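Local coordinates for isochorismatase family protein family (Burkholderia thailandensis, PDB 3TXY) that is of unknown function but, as a member of the isochorismatase family, is possibly a hydrolase, at residues F58-Q64 against D85-F91; A18-Q22 against L131-A135. All coordinates share one frame; numbering follows the deposited sequence.

Contact 1 (F58-Q64 against D85-F91); sequences FVHTSYQ and DPEWSAF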
loop_
_atom_site.group_PDB
_atom_site.type_symbol
_atom_site.label_atom_id
_atom_site.label_comp_id
_atom_site.label_asym_id
_atom_site.label_seq_id
_atom_site.Cartn_x
_atom_site.Cartn_y
_atom_site.Cartn_z
ATOM N N PHE A 58 -17.058 6.608 -7.447
ATOM C CA PHE A 58 -16.311 6.216 -8.616
ATOM C C PHE A 58 -15.030 7.005 -8.722
ATOM O O PHE A 58 -15.048 8.248 -8.795
ATOM C CB PHE A 58 -17.124 6.432 -9.881
ATOM C CG PHE A 58 -18.337 5.549 -9.989
ATOM C CD1 PHE A 58 -18.203 4.190 -10.225
ATOM C CD2 PHE A 58 -19.611 6.078 -9.878
ATOM C CE1 PHE A 58 -19.323 3.372 -10.348
ATOM C CE2 PHE A 58 -20.721 5.274 -10.007
ATOM C CZ PHE A 58 -20.577 3.910 -10.228
ATOM N N VAL A 59 -13.926 6.261 -8.772
ATOM C CA VAL A 59 -12.593 6.828 -8.791
ATOM C C VAL A 59 -11.991 6.707 -10.198
ATOM O O VAL A 59 -12.028 5.642 -10.815
ATOM C CB VAL A 59 -11.682 6.096 -7.782
ATOM C CG1 VAL A 59 -10.246 6.614 -7.844
ATOM C CG2 VAL A 59 -12.235 6.201 -6.364
ATOM N N HIS A 60 -11.395 7.778 -10.688
ATOM C CA HIS A 60 -10.648 7.704 -11.931
ATOM C C HIS A 60 -9.356 8.438 -11.767
ATOM O O HIS A 60 -9.211 9.254 -10.861
ATOM C CB HIS A 60 -11.462 8.217 -13.133
ATOM C CG HIS A 60 -11.745 9.683 -13.100
ATOM N ND1 HIS A 60 -11.677 10.451 -14.204
ATOM C CD2 HIS A 60 -12.113 10.526 -12.061
ATOM C CE1 HIS A 60 -11.972 11.722 -13.885
ATOM N NE2 HIS A 60 -12.242 11.772 -12.584
ATOM N N THR A 61 -8.410 8.106 -12.634
ATOM C CA THR A 61 -7.087 8.701 -12.660
ATOM C C THR A 61 -7.005 9.684 -13.811
ATOM O O THR A 61 -7.395 9.381 -14.946
ATOM C CB THR A 61 -6.021 7.622 -12.861
ATOM O OG1 THR A 61 -6.164 6.641 -11.835
ATOM C CG2 THR A 61 -4.604 8.204 -12.845
ATOM N N SER A 62 -6.482 10.863 -13.521
ATOM C CA SER A 62 -6.261 11.868 -14.532
ATOM C C SER A 62 -4.946 12.585 -14.264
ATOM O O SER A 62 -4.578 12.772 -13.130
ATOM C CB SER A 62 -7.369 12.905 -14.518
ATOM O OG SER A 62 -7.158 13.869 -15.532
ATOM N N TYR A 63 -4.281 12.998 -15.335
ATOM C CA TYR A 63 -3.100 13.845 -15.246
ATOM C C TYR A 63 -3.297 15.185 -15.972
ATOM O O TYR A 63 -2.325 15.914 -16.224
ATOM C CB TYR A 63 -1.903 13.116 -15.819
ATOM C CG TYR A 63 -1.678 11.778 -15.173
ATOM C CD1 TYR A 63 -1.855 10.612 -15.895
ATOM C CD2 TYR A 63 -1.296 11.678 -13.840
ATOM C CE1 TYR A 63 -1.640 9.378 -15.332
ATOM C CE2 TYR A 63 -1.083 10.436 -13.266
ATOM C CZ TYR A 63 -1.265 9.298 -14.025
ATOM O OH TYR A 63 -1.073 8.043 -13.502
ATOM N N GLN A 64 -4.558 15.502 -16.277
ATOM C CA GLN A 64 -4.950 16.794 -16.852
ATOM C C GLN A 64 -4.513 17.933 -15.932
ATOM O O GLN A 64 -4.444 17.755 -14.723
ATOM C CB GLN A 64 -6.474 16.828 -17.076
ATOM C CG GLN A 64 -6.969 15.820 -18.110
ATOM C CD GLN A 64 -6.403 16.105 -19.492
ATOM O OE1 GLN A 64 -6.011 17.237 -19.781
ATOM N NE2 GLN A 64 -6.351 15.087 -20.346
ATOM N N ASP A 85 -5.204 12.484 -23.391
ATOM C CA ASP A 85 -6.485 12.386 -24.091
ATOM C C ASP A 85 -7.608 12.427 -23.051
ATOM O O ASP A 85 -7.642 11.584 -22.154
ATOM C CB ASP A 85 -6.537 11.062 -24.854
ATOM C CG ASP A 85 -7.746 10.935 -25.766
ATOM O OD1 ASP A 85 -8.774 11.627 -25.583
ATOM O OD2 ASP A 85 -7.656 10.099 -26.686
ATOM N N PRO A 86 -8.540 13.391 -23.167
ATOM C CA PRO A 86 -9.635 13.394 -22.192
ATOM C C PRO A 86 -10.434 12.079 -22.151
ATOM O O PRO A 86 -10.969 11.723 -21.111
ATOM C CB PRO A 86 -10.519 14.564 -22.655
ATOM C CG PRO A 86 -9.583 15.446 -23.418
ATOM C CD PRO A 86 -8.671 14.497 -24.135
ATOM N N GLU A 87 -10.495 11.353 -23.268
ATOM C CA GLU A 87 -11.208 10.074 -23.277
ATOM C C GLU A 87 -10.534 8.993 -22.431
ATOM O O GLU A 87 -11.210 8.107 -21.916
ATOM C CB GLU A 87 -11.438 9.575 -24.714
ATOM C CG GLU A 87 -12.529 10.345 -25.452
ATOM C CD GLU A 87 -13.819 10.464 -24.645
ATOM O OE1 GLU A 87 -14.415 9.417 -24.323
ATOM O OE2 GLU A 87 -14.233 11.605 -24.318
ATOM N N TRP A 88 -9.218 9.092 -22.251
ATOM C CA TRP A 88 -8.491 8.118 -21.467
ATOM C C TRP A 88 -9.000 8.034 -20.032
ATOM O O TRP A 88 -9.083 6.939 -19.464
ATOM C CB TRP A 88 -6.994 8.418 -21.528
ATOM C CG TRP A 88 -6.187 7.421 -20.742
ATOM C CD1 TRP A 88 -5.723 6.176 -21.154
ATOM C CD2 TRP A 88 -5.693 7.573 -19.367
ATOM N NE1 TRP A 88 -5.034 5.554 -20.141
ATOM C CE2 TRP A 88 -4.976 6.337 -19.049
ATOM C CE3 TRP A 88 -5.777 8.575 -18.402
ATOM C CZ2 TRP A 88 -4.359 6.142 -17.813
ATOM C CZ3 TRP A 88 -5.187 8.361 -17.156
ATOM C CH2 TRP A 88 -4.489 7.175 -16.868
ATOM N N SER A 89 -9.374 9.176 -19.457
ATOM C CA SER A 89 -9.835 9.241 -18.052
ATOM C C SER A 89 -11.362 9.307 -17.876
ATOM O O SER A 89 -11.845 9.307 -16.718
ATOM C CB SER A 89 -9.192 10.435 -17.336
ATOM O OG SER A 89 -9.496 11.662 -17.977
ATOM N N ALA A 90 -12.113 9.349 -18.985
ATOM C CA ALA A 90 -13.586 9.319 -18.947
ATOM C C ALA A 90 -14.077 7.947 -18.471
ATOM O O ALA A 90 -13.509 6.928 -18.834
ATOM C CB ALA A 90 -14.183 9.633 -20.333
ATOM N N PHE A 91 -15.151 7.919 -17.685
ATOM C CA PHE A 91 -15.691 6.640 -17.208
ATOM C C PHE A 91 -16.256 5.818 -18.360
ATOM O O PHE A 91 -16.802 6.363 -19.336
ATOM C CB PHE A 91 -16.756 6.855 -16.129
ATOM C CG PHE A 91 -16.201 7.375 -14.845
ATOM C CD1 PHE A 91 -15.427 6.555 -14.041
ATOM C CD2 PHE A 91 -16.434 8.681 -14.439
ATOM C CE1 PHE A 91 -14.888 7.035 -12.854
ATOM C CE2 PHE A 91 -15.918 9.160 -13.238
ATOM C CZ PHE A 91 -15.137 8.333 -12.454
HETATM O O HOH W 1 -10.265 13.863 -16.346
HETATM O O HOH W 2 -7.383 12.282 -19.532
#
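His60 places its CG between its backbone N and carbonyl carbon (chi1 68°), which turns ND1 to Ser89 O, while Phe91, with CG anti to its carbonyl carbon, swings its ring back toward the strand. His60 ND1 donates to Ser89 O at 2.8 Å (153° at the hydrogen), the oxygen lying somewhat out of the imidazole plane. Because NE2 is bonded to Thr105 OG1, both ring nitrogens are engaged and the imidazole is held against rotation, a task suited to a side chain with two polar edges. Phe91 CE2 sits over one face of the imidazole, near its rim, and the rings are oblique at 41°, so this is no stack. Phe91 CE1 rests 3.6 Å from His60 CB, and its CZ meets Phe58 CB at 3.8 Å, so the apolar ring packs on both CB atoms.

Ser89 is small enough for its CB to come within 3.2 Å of Thr61 O. Trp88 CZ3 approaches the same oxygen, and its CH2 lies 3.9 Å from Tyr63 CE1; those rings barely overlap. Ser89 OG reaches Ser62 OG and Gln64 NE2 through two separate waters, and Gln64 NE2 also bonds to Leu84 O. Asp85 caps the short helix by accepting from Glu87 N.

The contact lays helix 86-89 and the chain after it along strand 56-61; Phe91 touches Val103 of strand 102-106, and Trp88 O accepts from Gln22 NE2.

Contact 2 (A18-Q22 against L131-A135); sequences AIDLQ and LTGIA
Ala18 and Ile19 run parallel to Thr132 and Gly133, joined by two backbone bonds that both use Ile19: its N donates to Thr132 O at 2.8 Å, and its O accepts from Ile134 N at 3.1 Å. Gly133 CA lies 3.3 Å from that same Ile19 O. With no side chain, Gly133 can come this near the oxygen, at a phi of 130° that suits glycine and hardly any other residue.

On one face of the sheet, Ala18 CB packs 3.4 Å from Thr132 OG1. The small methyl leaves room for this hydroxyl, which is bonded to Thr42 OG1 of helix 35-51. On the other, Ile19 CG1 meets Leu131 CD1, one branched chain crossing the other in the apolar core. Leu21, with CG anti to its carbonyl carbon (chi1 -59°), sends CD2 to within 3.6 Å of Ile134 CD1, the two chains meeting at about a right angle.

Asp20 comes just after the paired residues. Its CB lies 3.5 Å from Ile134 O, and a water donates to both Asp20 OD2 and Ile134 O, at 2.6 Å each. OD1 is bonded to Thr61 OG1, and OD2 forms a salt bridge with Lys106 NZ.

A cis peptide bond links Ile134 to Ala135, which precedes helix 136-149. An aspartate and a lysine beside such a cis peptide are characteristic of the isochorismatase-like hydrolase fold, at the carboxyl ends of the central parallel strands. Relatives add a nucleophilic cysteine from the following helix, but this chain contains no cysteine, so the site is consistent with an altered or lost chemistry.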
loop_
_atom_site.group_PDB
_atom_site.type_symbol
_atom_site.label_atom_id
_atom_site.label_comp_id
_atom_site.label_asym_id
_atom_site.label_seq_id
_atom_site.Cartn_x
_atom_site.Cartn_y
_atom_site.Cartn_z
ATOM N N ALA A 18 -15.175 2.180 -6.466
ATOM C CA ALA A 18 -14.796 1.496 -7.701
ATOM C C ALA A 18 -13.600 2.195 -8.320
ATOM O O ALA A 18 -13.663 3.403 -8.594
ATOM C CB ALA A 18 -15.973 1.529 -8.680
ATOM N N ILE A 19 -12.514 1.452 -8.550
ATOM C CA ILE A 19 -11.236 2.060 -8.954
ATOM C C ILE A 19 -10.965 1.959 -10.450
ATOM O O ILE A 19 -10.888 0.863 -10.991
ATOM C CB ILE A 19 -10.045 1.398 -8.224
ATOM C CG1 ILE A 19 -10.214 1.403 -6.694
ATOM C CG2 ILE A 19 -8.754 2.100 -8.615
ATOM C CD1 ILE A 19 -10.445 2.780 -6.093
ATOM N N ASP A 20 -10.803 3.124 -11.091
ATOM C CA ASP A 20 -10.207 3.288 -12.433
ATOM C C ASP A 20 -10.990 2.576 -13.547
ATOM O O ASP A 20 -10.403 2.093 -14.513
ATOM C CB ASP A 20 -8.736 2.849 -12.464
ATOM C CG ASP A 20 -7.816 3.836 -11.784
ATOM O OD1 ASP A 20 -8.197 5.017 -11.631
ATOM O OD2 ASP A 20 -6.708 3.433 -11.394
ATOM N N LEU A 21 -12.311 2.569 -13.436
ATOM C CA LEU A 21 -13.147 1.980 -14.487
ATOM C C LEU A 21 -13.396 3.030 -15.576
ATOM O O LEU A 21 -14.531 3.484 -15.835
ATOM C CB LEU A 21 -14.403 1.363 -13.896
ATOM C CG LEU A 21 -14.146 0.264 -12.854
ATOM C CD1 LEU A 21 -15.483 -0.284 -12.337
ATOM C CD2 LEU A 21 -13.303 -0.873 -13.417
ATOM N N GLN A 22 -12.278 3.387 -16.203
ATOM C CA GLN A 22 -12.188 4.424 -17.208
ATOM C C GLN A 22 -11.748 3.835 -18.546
ATOM O O GLN A 22 -11.095 2.779 -18.598
ATOM C CB GLN A 22 -11.226 5.524 -16.745
ATOM C CG GLN A 22 -9.765 5.110 -16.632
ATOM C CD GLN A 22 -8.967 6.093 -15.804
ATOM O OE1 GLN A 22 -9.215 6.239 -14.628
ATOM N NE2 GLN A 22 -8.038 6.782 -16.426
ATOM N N LEU A 131 -14.849 -2.668 -2.269
ATOM C CA LEU A 131 -13.904 -2.261 -3.289
ATOM C C LEU A 131 -13.975 -3.124 -4.548
ATOM O O LEU A 131 -13.960 -4.353 -4.490
ATOM C CB LEU A 131 -12.509 -2.323 -2.676
ATOM C CG LEU A 131 -11.408 -1.322 -2.928
ATOM C CD1 LEU A 131 -11.826 0.140 -3.072
ATOM C CD2 LEU A 131 -10.402 -1.479 -1.770
ATOM N N THR A 132 -14.101 -2.447 -5.688
ATOM C CA THR A 132 -13.972 -3.068 -6.994
ATOM C C THR A 132 -12.975 -2.278 -7.829
ATOM O O THR A 132 -12.594 -1.157 -7.477
ATOM C CB THR A 132 -15.321 -3.126 -7.749
ATOM O OG1 THR A 132 -15.608 -1.862 -8.372
ATOM C CG2 THR A 132 -16.445 -3.494 -6.823
ATOM N N GLY A 133 -12.574 -2.858 -8.950
ATOM C CA GLY A 133 -11.833 -2.141 -9.989
ATOM C C GLY A 133 -10.550 -2.795 -10.490
ATOM O O GLY A 133 -10.342 -3.998 -10.331
ATOM N N ILE A 134 -9.705 -1.972 -11.120
ATOM C CA ILE A 134 -8.536 -2.417 -11.862
ATOM C C ILE A 134 -7.353 -1.507 -11.470
ATOM O O ILE A 134 -7.570 -0.298 -11.347
ATOM C CB ILE A 134 -8.780 -2.264 -13.399
ATOM C CG1 ILE A 134 -10.083 -2.956 -13.838
ATOM C CG2 ILE A 134 -7.567 -2.746 -14.179
ATOM C CD1 ILE A 134 -10.611 -2.409 -15.157
ATOM N N ALA A 135 -6.119 -2.006 -11.257
ATOM C CA ALA A 135 -5.754 -3.421 -11.161
ATOM C C ALA A 135 -5.762 -3.865 -9.696
ATOM O O ALA A 135 -5.491 -3.091 -8.793
ATOM C CB ALA A 135 -4.373 -3.661 -11.760
HETATM O O HOH W 3 -5.917 1.269 -12.552
#

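How the contacts relate
From the N terminus, 18-22 takes in the end of strand 14-19 and the turn after it, and some hundred residues pass before 131-135 returns beside it to close the wide loop of contact 2. Contact 1 is nested within that loop: after 58-64 the chain makes a 20-residue excursion without helix or strand and comes back as 85-91. Strands 56-61 and 14-19 are sheet neighbours, so the contacts adjoin: Val59 O lies 2.8 Å from Asp20 N, and Thr61 OG1 lies 2.6 Å from Asp20 OD1, both probable hydrogen bonds. Contact 2 thus joins the two central strands, while contact 1 fastens the excursion to the sheet's neighbouring strand.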